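Local coordinates for protein GphF Dehydratase 1 (Archangium violaceum, PDB 6MBF) that probably dehydrates a polyketide intermediate and shifts its double bond, as a dehydratase domain of the gephyronic acid polyketide synthase, at residues R243-H249 with T261-F267. Sequence-based numbering, arbitrary orientation.
Sequences RVHLRLH and TADLRLF
Strands 243-248 and 261-267 pair as the two arms of an antiparallel beta hairpin, Arg243 facing Phe267 and Leu248 facing Ala262, with segment axes 4.7 Å apart at 166°. Six backbone hydrogen bonds join Arg243, His245 and Arg247 reciprocally to Phe267, Arg265 and Asp263; a seventh, His249 N to Thr261 O, is nearly straight at 175°. The non-hydrogen-bonded pairs turn an apolar face to helix 200-214: Val244 CG2 touches Leu266 CD1 at 3.9 Å, while Leu246 packs on Cys209 and Leu213. Just past the strand end, His249 gives NE2 to Asp263 OD2 at 2.9 Å, with the acceptor almost in the imidazole plane but the nitrogen well above that of the carboxylate. Thr261 CG2 lies over one ring face, 3.6 Å from the centroid, as a CH-pi contact. Cutting His249 back to an alanine would probably leave Asp263 OD2 with one partner fewer and Thr261 CG2 without the ring it covers. Water 1 links the same OD2 to Arg247 NH1, Arg247 NE being salt-bridged to Glu178, while OD1 accepts from Ala279 N. Flanked by strands 178-184 and 273-284, the hairpin helps wrap a central helix in one hotdog of the double-hotdog fold of polyketide synthase dehydratases.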
# COMPACT_ATOMS: atom_id res chain seq x y z
N ARG A 243 13.65 -7.54 -3.94
CA ARG A 243 14.46 -6.38 -4.28
C ARG A 243 13.60 -5.47 -5.14
O ARG A 243 12.89 -5.93 -6.04
CB ARG A 243 15.74 -6.78 -5.02
CG ARG A 243 16.71 -7.58 -4.16
CD ARG A 243 18.05 -7.70 -4.87
NE ARG A 243 19.05 -8.41 -4.06
CZ ARG A 243 19.24 -9.72 -4.09
NH1 ARG A 243 18.51 -10.50 -4.88
NH2 ARG A 243 20.17 -10.27 -3.31
N VAL A 244 13.61 -4.18 -4.84
CA VAL A 244 12.72 -3.24 -5.50
C VAL A 244 13.56 -2.18 -6.19
O VAL A 244 14.49 -1.62 -5.59
CB VAL A 244 11.72 -2.60 -4.52
CG1 VAL A 244 12.44 -2.01 -3.30
CG2 VAL A 244 10.88 -1.55 -5.24
N HIS A 245 13.26 -1.93 -7.46
CA HIS A 245 13.83 -0.80 -8.18
C HIS A 245 12.79 0.31 -8.23
O HIS A 245 11.62 0.06 -8.55
CB HIS A 245 14.25 -1.22 -9.59
CG HIS A 245 14.79 -0.10 -10.41
ND1 HIS A 245 14.36 0.14 -11.70
CD2 HIS A 245 15.69 0.87 -10.13
CE1 HIS A 245 15.00 1.20 -12.18
NE2 HIS A 245 15.80 1.66 -11.24
N LEU A 246 13.20 1.54 -7.90
CA LEU A 246 12.28 2.67 -7.92
C LEU A 246 12.89 3.80 -8.73
O LEU A 246 14.12 3.95 -8.80
CB LEU A 246 11.94 3.17 -6.51
CG LEU A 246 13.04 3.90 -5.73
CD1 LEU A 246 13.02 5.41 -6.01
CD2 LEU A 246 12.88 3.67 -4.27
N ARG A 247 12.03 4.60 -9.36
CA ARG A 247 12.47 5.78 -10.10
C ARG A 247 11.54 6.94 -9.79
O ARG A 247 10.34 6.89 -10.08
CB ARG A 247 12.51 5.51 -11.62
CG ARG A 247 12.87 6.76 -12.43
CD ARG A 247 12.95 6.49 -13.95
NE ARG A 247 14.00 5.53 -14.30
CZ ARG A 247 13.80 4.39 -14.95
NH1 ARG A 247 12.58 4.03 -15.35
NH2 ARG A 247 14.83 3.59 -15.22
N LEU A 248 12.10 8.00 -9.21
CA LEU A 248 11.35 9.22 -8.98
C LEU A 248 11.30 10.05 -10.26
O LEU A 248 12.30 10.17 -10.98
CB LEU A 248 12.00 10.03 -7.85
CG LEU A 248 11.53 9.66 -6.45
CD1 LEU A 248 12.59 10.04 -5.41
CD2 LEU A 248 10.21 10.35 -6.13
N HIS A 249 10.13 10.60 -10.55
CA HIS A 249 9.98 11.52 -11.66
C HIS A 249 10.70 12.83 -11.34
O HIS A 249 10.95 13.13 -10.17
CB HIS A 249 8.50 11.77 -11.95
CG HIS A 249 7.78 10.59 -12.50
ND1 HIS A 249 6.58 10.70 -13.17
CD2 HIS A 249 8.09 9.27 -12.50
CE1 HIS A 249 6.18 9.50 -13.55
NE2 HIS A 249 7.08 8.61 -13.16
N THR A 261 6.18 11.88 -7.80
CA THR A 261 5.65 10.71 -8.50
C THR A 261 6.77 9.70 -8.65
O THR A 261 7.93 10.07 -8.84
CB THR A 261 5.06 11.09 -9.87
OG1 THR A 261 4.06 12.09 -9.71
CG2 THR A 261 4.42 9.87 -10.55
N ALA A 262 6.45 8.41 -8.53
CA ALA A 262 7.46 7.37 -8.65
C ALA A 262 6.87 6.14 -9.32
O ALA A 262 5.67 5.85 -9.21
CB ALA A 262 8.03 6.98 -7.27
N ASP A 263 7.74 5.41 -10.02
CA ASP A 263 7.46 4.08 -10.55
C ASP A 263 8.31 3.06 -9.80
O ASP A 263 9.43 3.36 -9.37
CB ASP A 263 7.76 4.01 -12.05
CG ASP A 263 7.09 5.12 -12.83
OD1 ASP A 263 5.87 5.31 -12.65
OD2 ASP A 263 7.78 5.79 -13.62
N LEU A 264 7.78 1.85 -9.63
CA LEU A 264 8.50 0.83 -8.90
C LEU A 264 8.32 -0.52 -9.57
O LEU A 264 7.29 -0.79 -10.20
CB LEU A 264 8.04 0.72 -7.44
CG LEU A 264 8.15 1.95 -6.54
CD1 LEU A 264 6.90 2.80 -6.64
CD2 LEU A 264 8.36 1.50 -5.10
N ARG A 265 9.35 -1.36 -9.45
CA ARG A 265 9.33 -2.74 -9.92
C ARG A 265 9.86 -3.62 -8.81
O ARG A 265 10.95 -3.37 -8.29
CB ARG A 265 10.17 -2.90 -11.19
CG ARG A 265 9.73 -2.00 -12.35
CD ARG A 265 8.33 -2.35 -12.78
NE ARG A 265 7.91 -1.68 -14.01
CZ ARG A 265 7.12 -0.62 -14.07
NH1 ARG A 265 6.64 -0.06 -12.97
NH2 ARG A 265 6.79 -0.11 -15.26
N LEU A 266 9.07 -4.63 -8.42
CA LEU A 266 9.44 -5.55 -7.35
C LEU A 266 9.86 -6.88 -7.96
O LEU A 266 9.15 -7.44 -8.80
CB LEU A 266 8.27 -5.75 -6.38
CG LEU A 266 7.89 -4.63 -5.40
CD1 LEU A 266 7.48 -3.34 -6.09
CD2 LEU A 266 6.76 -5.12 -4.51
N PHE A 267 11.00 -7.41 -7.50
CA PHE A 267 11.54 -8.67 -8.01
C PHE A 267 11.76 -9.64 -6.86
O PHE A 267 12.11 -9.23 -5.75
CB PHE A 267 12.88 -8.45 -8.73
CG PHE A 267 12.80 -7.51 -9.89
CD1 PHE A 267 12.60 -7.99 -11.18
CD2 PHE A 267 12.91 -6.14 -9.69
CE1 PHE A 267 12.51 -7.12 -12.25
CE2 PHE A 267 12.82 -5.27 -10.76
CZ PHE A 267 12.63 -5.75 -12.04
O HOH W 1 10.02 4.83 -14.73
O HOH W 2 8.85 13.28 -8.35